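PDB 3VR0: proteasome assembly chaperone family protein from Pyrococcus furiosus, which acts as an archaeal proteasome activator, although by descent it is a homologue of the proteasome assembly chaperones. Local coordinates for residues A49-I54 with I104-T109; F62-S67 with K86-Y91. One frame throughout, in Å; residues are numbered along the deposited sequence.

Overall arrangement
From the N terminus, after edge strand 21-24 the chain lays down strand 34-37 in the middle of the large mixed sheet and then helix 45-57, which supplies residues 49-54. Strand 60-66 follows directly, and after the small hairpin 73-76/82-84 the chain returns as strand 87-92, closing contact 2. Strand 102-107 comes next and packs against the helix, closing contact 1. Contact 2 is thus nested within the longer loop that contact 1 closes, their centres about 10 Å apart. Strand 87-92 is sheet neighbour to both 60-66 and 102-107, and E88 N lies 2.7 Å from T106 O, probably hydrogen-bonded. One contact builds the sheet; the other lays a helix on it.

Contact 1. Residues A49-I54 with I104-T109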
loop_
_atom_site.group_PDB
_atom_site.type_symbol
_atom_site.label_atom_id
_atom_site.label_comp_id
_atom_site.label_asym_id
_atom_site.label_seq_id
_atom_site.Cartn_x
_atom_site.Cartn_y
_atom_site.Cartn_z
ATOM N N ALA C 49 -8.488 -13.326 -27.320
ATOM C CA ALA C 49 -7.690 -13.131 -28.505
ATOM C C ALA C 49 -6.354 -13.909 -28.377
ATOM O O ALA C 49 -6.029 -14.689 -29.260
ATOM C CB ALA C 49 -7.455 -11.685 -28.732
ATOM N N ALA C 50 -5.609 -13.727 -27.283
ATOM C CA ALA C 50 -4.318 -14.413 -27.146
ATOM C C ALA C 50 -4.454 -15.920 -27.042
ATOM O O ALA C 50 -3.678 -16.643 -27.680
ATOM C CB ALA C 50 -3.476 -13.862 -25.963
ATOM N N GLU C 51 -5.434 -16.392 -26.267
ATOM C CA GLU C 51 -5.661 -17.835 -26.118
ATOM C C GLU C 51 -6.045 -18.488 -27.444
ATOM O O GLU C 51 -5.611 -19.609 -27.752
ATOM C CB GLU C 51 -6.724 -18.145 -25.099
ATOM C CG GLU C 51 -6.266 -17.914 -23.654
ATOM C CD GLU C 51 -7.396 -18.164 -22.685
ATOM O OE1 GLU C 51 -8.568 -17.945 -23.062
ATOM O OE2 GLU C 51 -7.131 -18.622 -21.563
ATOM N N HIS C 52 -6.842 -17.781 -28.230
ATOM C CA HIS C 52 -7.242 -18.307 -29.508
ATOM C C HIS C 52 -6.029 -18.362 -30.418
ATOM O O HIS C 52 -5.860 -19.313 -31.173
ATOM C CB HIS C 52 -8.338 -17.469 -30.165
ATOM C CG HIS C 52 -8.892 -18.111 -31.391
ATOM N ND1 HIS C 52 -9.431 -19.382 -31.380
ATOM C CD2 HIS C 52 -8.955 -17.687 -32.672
ATOM C CE1 HIS C 52 -9.816 -19.707 -32.602
ATOM N NE2 HIS C 52 -9.552 -18.689 -33.403
ATOM N N LEU C 53 -5.183 -17.338 -30.336
ATOM C CA LEU C 53 -3.973 -17.321 -31.131
ATOM C C LEU C 53 -3.017 -18.441 -30.692
ATOM O O LEU C 53 -2.483 -19.151 -31.533
ATOM C CB LEU C 53 -3.313 -15.952 -31.140
ATOM C CG LEU C 53 -2.077 -15.734 -32.008
ATOM C CD1 LEU C 53 -2.385 -15.820 -33.540
ATOM C CD2 LEU C 53 -1.504 -14.367 -31.637
ATOM N N ILE C 54 -2.838 -18.626 -29.392
ATOM C CA ILE C 54 -2.049 -19.746 -28.889
ATOM C C ILE C 54 -2.518 -21.051 -29.543
ATOM O O ILE C 54 -1.699 -21.805 -30.094
ATOM C CB ILE C 54 -2.145 -19.935 -27.339
ATOM C CG1 ILE C 54 -1.724 -18.678 -26.539
ATOM C CG2 ILE C 54 -1.436 -21.192 -26.878
ATOM C CD1 ILE C 54 -0.502 -18.198 -26.843
ATOM N N ILE C 104 3.992 -14.820 -26.898
ATOM C CA ILE C 104 2.677 -14.426 -26.525
ATOM C C ILE C 104 2.535 -14.657 -25.028
ATOM O O ILE C 104 2.828 -15.727 -24.543
ATOM C CB ILE C 104 1.570 -15.218 -27.300
ATOM C CG1 ILE C 104 1.750 -15.059 -28.807
ATOM C CG2 ILE C 104 0.140 -14.735 -26.845
ATOM C CD1 ILE C 104 0.990 -16.146 -29.638
ATOM N N VAL C 105 2.133 -13.626 -24.294
ATOM C CA VAL C 105 1.910 -13.801 -22.860
ATOM C C VAL C 105 0.418 -13.707 -22.595
ATOM O O VAL C 105 -0.267 -12.876 -23.185
ATOM C CB VAL C 105 2.674 -12.740 -21.988
ATOM C CG1 VAL C 105 2.209 -11.293 -22.286
ATOM C CG2 VAL C 105 2.532 -13.037 -20.505
ATOM N N THR C 106 -0.064 -14.573 -21.723
ATOM C CA THR C 106 -1.390 -14.464 -21.138
ATOM C C THR C 106 -1.306 -14.937 -19.675
ATOM O O THR C 106 -0.228 -15.198 -19.157
ATOM C CB THR C 106 -2.467 -15.253 -21.979
ATOM O OG1 THR C 106 -3.783 -14.890 -21.545
ATOM C CG2 THR C 106 -2.335 -16.788 -21.875
ATOM N N GLY C 107 -2.426 -15.068 -18.996
ATOM C CA GLY C 107 -2.375 -15.523 -17.623
ATOM C C GLY C 107 -3.636 -15.293 -16.829
ATOM O O GLY C 107 -4.670 -14.868 -17.367
ATOM N N ASP C 108 -3.574 -15.646 -15.551
ATOM C CA ASP C 108 -4.719 -15.533 -14.675
ATOM C C ASP C 108 -5.133 -14.060 -14.382
ATOM O O ASP C 108 -6.307 -13.788 -14.146
ATOM C CB ASP C 108 -4.407 -16.196 -13.333
ATOM C CG ASP C 108 -4.051 -17.674 -13.457
ATOM O OD1 ASP C 108 -4.810 -18.434 -14.077
ATOM O OD2 ASP C 108 -3.032 -18.093 -12.879
ATOM N N THR C 109 -4.193 -13.121 -14.343
ATOM C CA THR C 109 -4.491 -11.871 -13.662
ATOM C C THR C 109 -3.443 -10.874 -13.993
ATOM O O THR C 109 -2.376 -11.218 -14.560
ATOM C CB THR C 109 -4.460 -12.031 -12.066
ATOM O OG1 THR C 109 -4.912 -10.818 -11.431
ATOM C CG2 THR C 109 -3.045 -12.346 -11.537
#
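I104 meets three side chains of the helix at once, and apolar packing carries most of this contact. Its CG2 lies 3.8 Å from A50 CB and 3.5 Å from I54 CD1, while CD1 reaches L53 CD2 at 3.7 Å. With CG1 anti to the carbonyl carbon (chi1 -57°), the longer arm goes chiefly to L53, its CD1 also touching I54 CD1, and CG2 is left to A50 and I54. The L53 chain runs roughly perpendicular to that of I104, whereas I54 lies alongside it, reversed. A50 suits the middle of the interface, where its single methyl lets the axes of segments 49-54 and 104-107 approach to 8.6 Å.

T106 is the buried polar residue. Its CB sits 4.3 Å from A50 CB, whereas its hydroxyl is hydrogen-bonded to G38 O, just beyond strand 34-37. E51 passes only its aliphatic CG near T106 OG1, at 4.4 Å. V105, pointing away from the helix, packs on F35, E37, N87 and F89.

Helix segment 49-54 therefore runs at 122° to strand segment 104-107, held to I104 and T106 by aliphatic shape and van der Waals contact; a directional bond comes from K47 of the same helix, to G107 O.

Contact 2. Residues F62-S67 with K86-Y91; sequences FAELYS and KNEFYY
F62 and F89 bury equal, large areas here, and both belong to a classic beta bulge. F89 O receives F62 N at 2.9 Å and, more weakly, A63 N at 3.5 Å, so two residues of one strand face a single residue of the other. F89 N returns an almost straight bond (179°) to A63 O. F62 CG sits between the backbone N and the carbonyl carbon (chi1 73°), which brings the CE2 edge of the ring to the backbone of Y90. CE2 also approaches F89 CB at 3.8 Å, and Y91 turns its edge to the F62 face in an offset edge-to-face pair, planes at 81°. The F89 ring, its edge toward A63 O and L65 CB, meets F129 edge-to-face; with A63 and L65, this apolar ring suits the side that faces helix 116-131.

L65 comes next, gripped by N87 through backbone bonds in both directions. Its CB lies 4.1 Å from N87 CB, the chains running abreast, while N87 ND2 serves T109 O.

The extended K86 brings NZ to E64 OE1 in a long salt bridge (3.4 Å) and also pairs with E88 and E83; K61 bridges E64 and E88, probably easing their repulsion, and Y25 holds E64 OE2. Y66 packs on L202 of the second subunit.

With one face mainly apolar and the other bearing the E64-K86-E88 network, this is a classic bulge in an antiparallel strand pair of the mixed, helix-flanked sheet of this PAC2-family domain.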
loop_
_atom_site.group_PDB
_atom_site.type_symbol
_atom_site.label_atom_id
_atom_site.label_comp_id
_atom_site.label_asym_id
_atom_site.label_seq_id
_atom_site.Cartn_x
_atom_site.Cartn_y
_atom_site.Cartn_z
ATOM N N PHE C 62 6.737 -21.908 -22.899
ATOM C CA PHE C 62 8.145 -22.006 -22.480
ATOM C C PHE C 62 8.590 -21.317 -21.196
ATOM O O PHE C 62 9.733 -21.542 -20.764
ATOM C CB PHE C 62 9.092 -21.590 -23.587
ATOM C CG PHE C 62 9.133 -20.089 -23.871
ATOM C CD1 PHE C 62 10.241 -19.351 -23.546
ATOM C CD2 PHE C 62 8.070 -19.455 -24.520
ATOM C CE1 PHE C 62 10.316 -18.041 -23.848
ATOM C CE2 PHE C 62 8.140 -18.128 -24.853
ATOM C CZ PHE C 62 9.247 -17.410 -24.492
ATOM N N ALA C 63 7.737 -20.477 -20.598
ATOM C CA ALA C 63 8.070 -19.843 -19.318
ATOM C C ALA C 63 6.805 -19.476 -18.525
ATOM O O ALA C 63 5.747 -19.290 -19.099
ATOM C CB ALA C 63 8.905 -18.595 -19.548
ATOM N N GLU C 64 6.915 -19.389 -17.208
ATOM C CA GLU C 64 5.819 -18.804 -16.477
ATOM C C GLU C 64 6.252 -17.792 -15.413
ATOM O O GLU C 64 7.376 -17.846 -14.881
ATOM C CB GLU C 64 4.728 -19.845 -16.058
ATOM C CG GLU C 64 5.156 -20.981 -15.275
ATOM C CD GLU C 64 4.201 -22.205 -15.399
ATOM O OE1 GLU C 64 3.195 -22.198 -16.175
ATOM O OE2 GLU C 64 4.478 -23.184 -14.680
ATOM N N LEU C 65 5.386 -16.800 -15.207
ATOM C CA LEU C 65 5.710 -15.677 -14.326
ATOM C C LEU C 65 4.888 -15.771 -13.048
ATOM O O LEU C 65 3.690 -15.967 -13.094
ATOM C CB LEU C 65 5.473 -14.364 -15.066
ATOM C CG LEU C 65 5.819 -13.050 -14.361
ATOM C CD1 LEU C 65 6.160 -11.954 -15.385
ATOM C CD2 LEU C 65 4.634 -12.583 -13.408
ATOM N N TYR C 66 5.531 -15.641 -11.908
ATOM C CA TYR C 66 4.819 -15.533 -10.663
ATOM C C TYR C 66 5.228 -14.224 -10.012
ATOM O O TYR C 66 6.361 -13.770 -10.174
ATOM C CB TYR C 66 5.232 -16.678 -9.723
ATOM C CG TYR C 66 4.921 -18.079 -10.301
ATOM C CD1 TYR C 66 3.668 -18.647 -10.135
ATOM C CD2 TYR C 66 5.884 -18.783 -11.053
ATOM C CE1 TYR C 66 3.375 -19.919 -10.668
ATOM C CE2 TYR C 66 5.609 -20.076 -11.607
ATOM C CZ TYR C 66 4.371 -20.625 -11.406
ATOM O OH TYR C 66 4.093 -21.892 -11.896
ATOM N N SER C 67 4.329 -13.663 -9.216
ATOM C CA SER C 67 4.591 -12.382 -8.578
ATOM C C SER C 67 3.994 -12.264 -7.193
ATOM O O SER C 67 2.814 -12.557 -6.998
ATOM C CB SER C 67 3.968 -11.280 -9.420
ATOM O OG SER C 67 4.332 -10.036 -8.834
ATOM N N LYS C 86 -0.499 -16.709 -12.008
ATOM C CA LYS C 86 0.678 -16.700 -12.853
ATOM C C LYS C 86 0.341 -16.137 -14.220
ATOM O O LYS C 86 -0.852 -15.977 -14.571
ATOM C CB LYS C 86 1.229 -18.152 -12.971
ATOM C CG LYS C 86 0.318 -19.079 -13.855
ATOM C CD LYS C 86 0.722 -20.585 -13.764
ATOM C CE LYS C 86 -0.116 -21.395 -14.757
ATOM N NZ LYS C 86 0.221 -22.844 -14.674
ATOM N N ASN C 87 1.381 -15.762 -14.953
ATOM C CA ASN C 87 1.254 -15.493 -16.379
ATOM C C ASN C 87 2.086 -16.580 -17.094
ATOM O O ASN C 87 2.994 -17.197 -16.473
ATOM C CB ASN C 87 1.783 -14.102 -16.745
ATOM C CG ASN C 87 1.012 -12.964 -16.048
ATOM O OD1 ASN C 87 1.499 -11.834 -16.029
ATOM N ND2 ASN C 87 -0.188 -13.262 -15.475
ATOM N N GLU C 88 1.799 -16.789 -18.376
ATOM C CA GLU C 88 2.439 -17.851 -19.132
ATOM C C GLU C 88 2.935 -17.255 -20.397
ATOM O O GLU C 88 2.231 -16.432 -20.991
ATOM C CB GLU C 88 1.434 -18.946 -19.474
ATOM C CG GLU C 88 0.877 -19.691 -18.268
ATOM C CD GLU C 88 -0.183 -20.750 -18.661
ATOM O OE1 GLU C 88 -0.992 -20.527 -19.622
ATOM O OE2 GLU C 88 -0.203 -21.825 -18.006
ATOM N N PHE C 89 4.142 -17.638 -20.808
ATOM C CA PHE C 89 4.668 -17.223 -22.090
ATOM C C PHE C 89 4.679 -18.428 -23.045
ATOM O O PHE C 89 5.128 -19.520 -22.660
ATOM C CB PHE C 89 6.100 -16.701 -21.958
ATOM C CG PHE C 89 6.229 -15.444 -21.169
ATOM C CD1 PHE C 89 6.332 -14.187 -21.823
ATOM C CD2 PHE C 89 6.319 -15.490 -19.786
ATOM C CE1 PHE C 89 6.504 -13.006 -21.080
ATOM C CE2 PHE C 89 6.475 -14.282 -19.021
ATOM C CZ PHE C 89 6.572 -13.069 -19.661
ATOM N N TYR C 90 4.187 -18.212 -24.273
ATOM C CA TYR C 90 4.173 -19.221 -25.337
ATOM C C TYR C 90 4.992 -18.692 -26.493
ATOM O O TYR C 90 5.044 -17.471 -26.715
ATOM C CB TYR C 90 2.739 -19.470 -25.847
ATOM C CG TYR C 90 1.866 -20.167 -24.839
ATOM C CD1 TYR C 90 1.577 -21.512 -24.949
ATOM C CD2 TYR C 90 1.351 -19.470 -23.758
ATOM C CE1 TYR C 90 0.785 -22.149 -23.991
ATOM C CE2 TYR C 90 0.565 -20.081 -22.814
ATOM C CZ TYR C 90 0.293 -21.411 -22.924
ATOM O OH TYR C 90 -0.495 -21.984 -21.960
ATOM N N TYR C 91 5.634 -19.565 -27.255
ATOM C CA TYR C 91 6.276 -19.043 -28.468
ATOM C C TYR C 91 5.792 -19.745 -29.736
ATOM O O TYR C 91 5.288 -20.886 -29.707
ATOM C CB TYR C 91 7.805 -19.158 -28.368
ATOM C CG TYR C 91 8.325 -20.588 -28.606
ATOM C CD1 TYR C 91 8.697 -21.024 -29.900
ATOM C CD2 TYR C 91 8.413 -21.483 -27.550
ATOM C CE1 TYR C 91 9.188 -22.333 -30.117
ATOM C CE2 TYR C 91 8.903 -22.762 -27.723
ATOM C CZ TYR C 91 9.274 -23.197 -29.018
ATOM O OH TYR C 91 9.743 -24.474 -29.152
HETATM O O HOH W 1 2.659 -25.073 -13.951
#